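Local coordinates for DnaB intein (Synechocystis sp., PDB 1MI8), which probably splices itself out of a precursor of the replicative DNA helicase DnaB, joining the flanking segments, a reaction that involves cyclization of an asparagine side chain, at residues K55-I60 with I128-V133; S11-G16 with E31-N36. The protein carries 4 engineered substitutions. One frame throughout, in Å; residues are numbered along the deposited sequence.

How the contacts relate
How the joining of chain segments changes with place in a fold can be judged from these two contacts of a single intein domain. Contact 1, at the surface, zips two long antiparallel strands together through direct backbone bonds and is interrupted by a bulge. Contact 2, partly buried, joins an edge of strand 31-36 to a strand end and turn by one direct backbone bond, three waters and an alanine lying on an indole. Strands 31-36 and 41-63 are neighbours in the same sheet, so both contacts reach it, yet they lie on opposite sides of the chain's centre, about 17 Å apart at their nearest atoms. Of the two, contact 1 alone is touched by the second subunit.

Contact 1: K55-I60 with I128-V133; sequences KKLVYI and ITETGV
At the middle of this strand pair, the carbonyl oxygen of V58 takes two hydrogen bonds from T131. The backbone N of T131 reaches V58 O at 2.9 Å, nearly straight and in the carbonyl plane, while T131 OG1 stands above that plane, 3.1 Å from V58 O. A chi1 of 48° puts the hydroxyl between the backbone N and the carbonyl carbon of T131, within reach of V58 O. G132 N adds a weak bond to the same oxygen, and V58 N returns one of 2.7 Å to G132 O. Beyond the bulge, I60 and T129 exchange a reciprocal pair of backbone bonds. On the face carrying L57, Y59, E130 and V133, E130 bridges two neighbours: its CB lies 3.6 Å from Y59 CE2, and its CG lies 3.8 Å from L57 CD1. The leucine crosses the glutamate chain at about a right angle, with CD1 also 3.4 Å from G132 O. Cutting L57 back to an alanine is likely to open a gap beside E130 CG and over G132 O, leaving the middle of the glutamate chain less firmly packed. The carboxylate of E130 is held at its far end by a salt bridge to R64 of the second subunit; I128 and T129 pair antiparallel with a strand of that subunit, so the sheet runs on across the interface. T131 and G132 together facing V58 form a classic beta bulge, here set in the long antiparallel strands of the all-beta intein splicing domain.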
loop_
_atom_site.group_PDB
_atom_site.type_symbol
_atom_site.label_atom_id
_atom_site.label_comp_id
_atom_site.label_asym_id
_atom_site.label_seq_id
_atom_site.Cartn_x
_atom_site.Cartn_y
_atom_site.Cartn_z
ATOM N N LYS A 55 17.319 15.174 1.156
ATOM C CA LYS A 55 16.247 14.961 0.204
ATOM C C LYS A 55 15.969 13.466 0.075
ATOM O O LYS A 55 16.875 12.687 -0.156
ATOM C CB LYS A 55 16.628 15.548 -1.153
ATOM C CG LYS A 55 17.041 17.002 -1.085
ATOM C CD LYS A 55 16.554 17.766 -2.288
ATOM C CE LYS A 55 16.876 19.247 -2.099
ATOM N NZ LYS A 55 15.883 20.119 -2.742
ATOM N N LYS A 56 14.717 13.055 0.229
ATOM C CA LYS A 56 14.448 11.628 0.128
ATOM C C LYS A 56 13.126 11.368 -0.499
ATOM O O LYS A 56 12.219 12.158 -0.407
ATOM C CB LYS A 56 14.448 10.942 1.499
ATOM C CG LYS A 56 15.682 11.180 2.351
ATOM C CD LYS A 56 16.941 10.577 1.755
ATOM C CE LYS A 56 18.177 11.237 2.392
ATOM N NZ LYS A 56 18.045 11.245 3.894
ATOM N N LEU A 57 13.028 10.218 -1.134
ATOM C CA LEU A 57 11.813 9.806 -1.773
ATOM C C LEU A 57 10.753 9.682 -0.674
ATOM O O LEU A 57 10.977 9.062 0.396
ATOM C CB LEU A 57 12.059 8.480 -2.438
ATOM C CG LEU A 57 10.870 7.904 -3.147
ATOM C CD1 LEU A 57 10.304 8.905 -4.150
ATOM C CD2 LEU A 57 11.337 6.629 -3.826
ATOM N N VAL A 58 9.578 10.203 -0.968
ATOM C CA VAL A 58 8.523 10.210 0.004
ATOM C C VAL A 58 7.266 9.476 -0.500
ATOM O O VAL A 58 7.046 9.375 -1.716
ATOM C CB VAL A 58 8.381 11.702 0.370
ATOM C CG1 VAL A 58 7.159 12.349 -0.183
ATOM C CG2 VAL A 58 8.644 11.847 1.812
ATOM N N TYR A 59 6.436 9.021 0.428
ATOM C CA TYR A 59 5.246 8.236 0.116
ATOM C C TYR A 59 4.051 8.752 0.874
ATOM O O TYR A 59 4.164 9.023 2.061
ATOM C CB TYR A 59 5.439 6.784 0.567
ATOM C CG TYR A 59 6.652 6.093 0.007
ATOM C CD1 TYR A 59 7.933 6.390 0.456
ATOM C CD2 TYR A 59 6.499 5.159 -1.000
ATOM C CE1 TYR A 59 9.080 5.736 -0.122
ATOM C CE2 TYR A 59 7.584 4.518 -1.582
ATOM C CZ TYR A 59 8.873 4.800 -1.149
ATOM O OH TYR A 59 9.882 4.126 -1.773
ATOM N N ILE A 60 2.906 8.853 0.201
ATOM C CA ILE A 60 1.660 9.294 0.837
ATOM C C ILE A 60 0.950 8.139 1.495
ATOM O O ILE A 60 0.587 7.161 0.818
ATOM C CB ILE A 60 0.633 9.814 -0.175
ATOM C CG1 ILE A 60 1.162 11.056 -0.875
ATOM C CG2 ILE A 60 -0.680 10.046 0.523
ATOM C CD1 ILE A 60 0.267 11.520 -2.090
ATOM N N ILE A 128 -1.326 3.912 0.162
ATOM C CA ILE A 128 0.107 4.015 0.346
ATOM C C ILE A 128 0.607 4.150 -1.070
ATOM O O ILE A 128 0.468 3.201 -1.894
ATOM C CB ILE A 128 0.735 2.743 0.949
ATOM C CG1 ILE A 128 -0.067 2.228 2.157
ATOM C CG2 ILE A 128 2.152 3.076 1.471
ATOM C CD1 ILE A 128 0.399 0.795 2.581
ATOM N N THR A 129 1.129 5.323 -1.398
ATOM C CA THR A 129 1.610 5.523 -2.753
ATOM C C THR A 129 2.881 6.396 -2.821
ATOM O O THR A 129 2.977 7.410 -2.147
ATOM C CB THR A 129 0.536 6.160 -3.631
ATOM O OG1 THR A 129 0.654 7.559 -3.535
ATOM C CG2 THR A 129 -0.859 5.774 -3.189
ATOM N N GLU A 130 3.869 5.953 -3.587
ATOM C CA GLU A 130 5.112 6.693 -3.739
ATOM C C GLU A 130 4.767 8.023 -4.460
ATOM O O GLU A 130 3.942 8.019 -5.370
ATOM C CB GLU A 130 6.068 5.859 -4.588
ATOM C CG GLU A 130 7.473 6.462 -4.792
ATOM C CD GLU A 130 8.185 5.791 -5.951
ATOM O OE1 GLU A 130 8.300 6.446 -7.009
ATOM O OE2 GLU A 130 8.590 4.618 -5.799
ATOM N N THR A 131 5.340 9.155 -4.032
ATOM C CA THR A 131 5.030 10.415 -4.700
ATOM C C THR A 131 6.192 11.143 -5.317
ATOM O O THR A 131 6.088 11.577 -6.440
ATOM C CB THR A 131 4.372 11.472 -3.801
ATOM O OG1 THR A 131 5.099 11.583 -2.564
ATOM C CG2 THR A 131 2.941 11.168 -3.593
ATOM N N GLY A 132 7.287 11.324 -4.593
ATOM C CA GLY A 132 8.396 12.051 -5.183
ATOM C C GLY A 132 9.460 12.319 -4.167
ATOM O O GLY A 132 9.321 11.925 -3.012
ATOM N N VAL A 133 10.554 12.948 -4.583
ATOM C CA VAL A 133 11.618 13.231 -3.620
ATOM C C VAL A 133 11.372 14.619 -3.119
ATOM O O VAL A 133 10.909 15.490 -3.867
ATOM C CB VAL A 133 13.036 13.233 -4.220
ATOM C CG1 VAL A 133 14.026 13.708 -3.160
ATOM C CG2 VAL A 133 13.414 11.839 -4.698
#

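Contact 2: S11-G16 with E31-N36; sequences SLASTG and EIWAIN
S11 and A13 lie against the edge of strand 31-36 with little regular pairing. A13 N gives the one direct backbone hydrogen bond, 3.2 Å to E31 O, and approaches from above the carbonyl plane, bent to 148° at the hydrogen. Water supplies the remaining polar links. One molecule donates to S11 O at 2.6 Å and accepts from W33 N; another accepts from S14 N and donates to E31 O; a third joins S14 OG to E31 N. The chain then turns away, with G16 N and T15 N both bonded to L12 O. The side-chain contact centres on A13, whose CB sits over one face of the W33 indole, 3.7 Å from the centroid of its five-membered ring and 16° off the normal: a CH-pi contact. With CG anti to its own carbonyl carbon (chi1 -78°), the indole swings back under the alanine, bringing NE1 to 3.4 Å from A13 CA. S11 CB meets the same ring at its edge, 4.2 Å from CD1, and A13 CB also touches E31 CB at 3.9 Å. V148 of strand 146-149 packs on both S11 and W33, while the carboxylate of E31 turns to a salt bridge with K46. The whole is a junction, partly bridged by water, between the turn of the 9-12/17-20 beta hairpin and a strand of the larger sheet, within the all-beta fold of the intein splicing domain.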
loop_
_atom_site.group_PDB
_atom_site.type_symbol
_atom_site.label_atom_id
_atom_site.label_comp_id
_atom_site.label_asym_id
_atom_site.label_seq_id
_atom_site.Cartn_x
_atom_site.Cartn_y
_atom_site.Cartn_z
ATOM N N SER A 11 1.501 18.974 15.879
ATOM C CA SER A 11 0.562 19.404 16.901
ATOM C C SER A 11 1.305 19.882 18.110
ATOM O O SER A 11 2.077 19.121 18.680
ATOM C CB SER A 11 -0.369 18.263 17.315
ATOM O OG SER A 11 -1.486 18.151 16.455
ATOM N N LEU A 12 1.078 21.141 18.493
ATOM C CA LEU A 12 1.745 21.752 19.652
ATOM C C LEU A 12 0.827 21.576 20.863
ATOM O O LEU A 12 -0.276 22.157 20.932
ATOM C CB LEU A 12 2.006 23.242 19.366
ATOM C CG LEU A 12 2.953 23.415 18.188
ATOM C CD1 LEU A 12 3.036 24.941 17.778
ATOM C CD2 LEU A 12 4.328 22.901 18.546
ATOM N N ALA A 13 1.290 20.775 21.808
ATOM C CA ALA A 13 0.524 20.446 23.006
ATOM C C ALA A 13 0.110 21.625 23.904
ATOM O O ALA A 13 -0.992 21.636 24.456
ATOM C CB ALA A 13 1.288 19.450 23.832
ATOM N N SER A 14 0.956 22.624 24.067
ATOM C CA SER A 14 0.483 23.680 24.951
ATOM C C SER A 14 -0.594 24.612 24.350
ATOM O O SER A 14 -1.257 25.347 25.085
ATOM C CB SER A 14 1.656 24.503 25.479
ATOM O OG SER A 14 2.558 24.804 24.444
ATOM N N THR A 15 -0.810 24.550 23.039
ATOM C CA THR A 15 -1.777 25.461 22.440
ATOM C C THR A 15 -2.855 24.829 21.582
ATOM O O THR A 15 -3.980 25.295 21.561
ATOM C CB THR A 15 -1.064 26.485 21.575
ATOM O OG1 THR A 15 -0.485 25.812 20.450
ATOM C CG2 THR A 15 0.070 27.136 22.349
ATOM N N GLY A 16 -2.522 23.784 20.852
ATOM C CA GLY A 16 -3.540 23.205 19.997
ATOM C C GLY A 16 -3.266 23.794 18.624
ATOM O O GLY A 16 -4.052 23.656 17.687
ATOM N N GLU A 31 6.467 21.573 23.648
ATOM C CA GLU A 31 5.847 20.292 23.807
ATOM C C GLU A 31 5.055 19.821 22.616
ATOM O O GLU A 31 4.443 20.608 21.918
ATOM C CB GLU A 31 4.951 20.310 25.026
ATOM C CG GLU A 31 5.494 19.402 26.107
ATOM C CD GLU A 31 5.751 20.160 27.347
ATOM O OE1 GLU A 31 4.843 20.933 27.719
ATOM O OE2 GLU A 31 6.843 19.988 27.942
ATOM N N ILE A 32 5.084 18.523 22.388
ATOM C CA ILE A 32 4.294 17.943 21.315
ATOM C C ILE A 32 3.415 16.871 21.958
ATOM O O ILE A 32 3.457 16.717 23.174
ATOM C CB ILE A 32 5.197 17.385 20.180
ATOM C CG1 ILE A 32 6.312 16.442 20.692
ATOM C CG2 ILE A 32 5.822 18.571 19.450
ATOM C CD1 ILE A 32 5.830 15.106 21.377
ATOM N N TRP A 33 2.566 16.201 21.190
ATOM C CA TRP A 33 1.743 15.110 21.744
ATOM C C TRP A 33 2.380 13.747 21.379
ATOM O O TRP A 33 2.702 13.512 20.218
ATOM C CB TRP A 33 0.330 15.167 21.210
ATOM C CG TRP A 33 -0.482 16.205 21.892
ATOM C CD1 TRP A 33 -1.048 17.341 21.328
ATOM C CD2 TRP A 33 -0.843 16.230 23.279
ATOM N NE1 TRP A 33 -1.734 18.046 22.289
ATOM C CE2 TRP A 33 -1.628 17.390 23.489
ATOM C CE3 TRP A 33 -0.577 15.386 24.367
ATOM C CZ2 TRP A 33 -2.153 17.716 24.735
ATOM C CZ3 TRP A 33 -1.101 15.712 25.609
ATOM C CH2 TRP A 33 -1.881 16.866 25.782
ATOM N N ALA A 34 2.630 12.901 22.393
ATOM C CA ALA A 34 3.222 11.567 22.178
ATOM C C ALA A 34 2.357 10.524 22.851
ATOM O O ALA A 34 1.609 10.833 23.765
ATOM C CB ALA A 34 4.620 11.488 22.745
ATOM N N ILE A 35 2.429 9.295 22.377
ATOM C CA ILE A 35 1.668 8.239 23.009
ATOM C C ILE A 35 2.663 7.529 23.949
ATOM O O ILE A 35 3.847 7.378 23.616
ATOM C CB ILE A 35 1.095 7.181 21.973
ATOM C CG1 ILE A 35 0.261 6.157 22.723
ATOM C CG2 ILE A 35 2.218 6.449 21.216
ATOM C CD1 ILE A 35 -0.137 4.920 21.955
ATOM N N ASN A 36 2.186 7.134 25.130
ATOM C CA ASN A 36 3.017 6.388 26.084
ATOM C C ASN A 36 2.604 4.917 25.769
ATOM O O ASN A 36 1.497 4.487 26.072
ATOM C CB ASN A 36 2.657 6.846 27.508
ATOM C CG ASN A 36 3.297 5.971 28.610
ATOM O OD1 ASN A 36 3.439 6.427 29.759
ATOM N ND2 ASN A 36 3.640 4.730 28.281
HETATM O O HOH W 1 2.442 16.571 18.321
HETATM O O HOH W 2 5.234 24.029 24.932
HETATM O O HOH W 3 3.278 23.253 22.661
#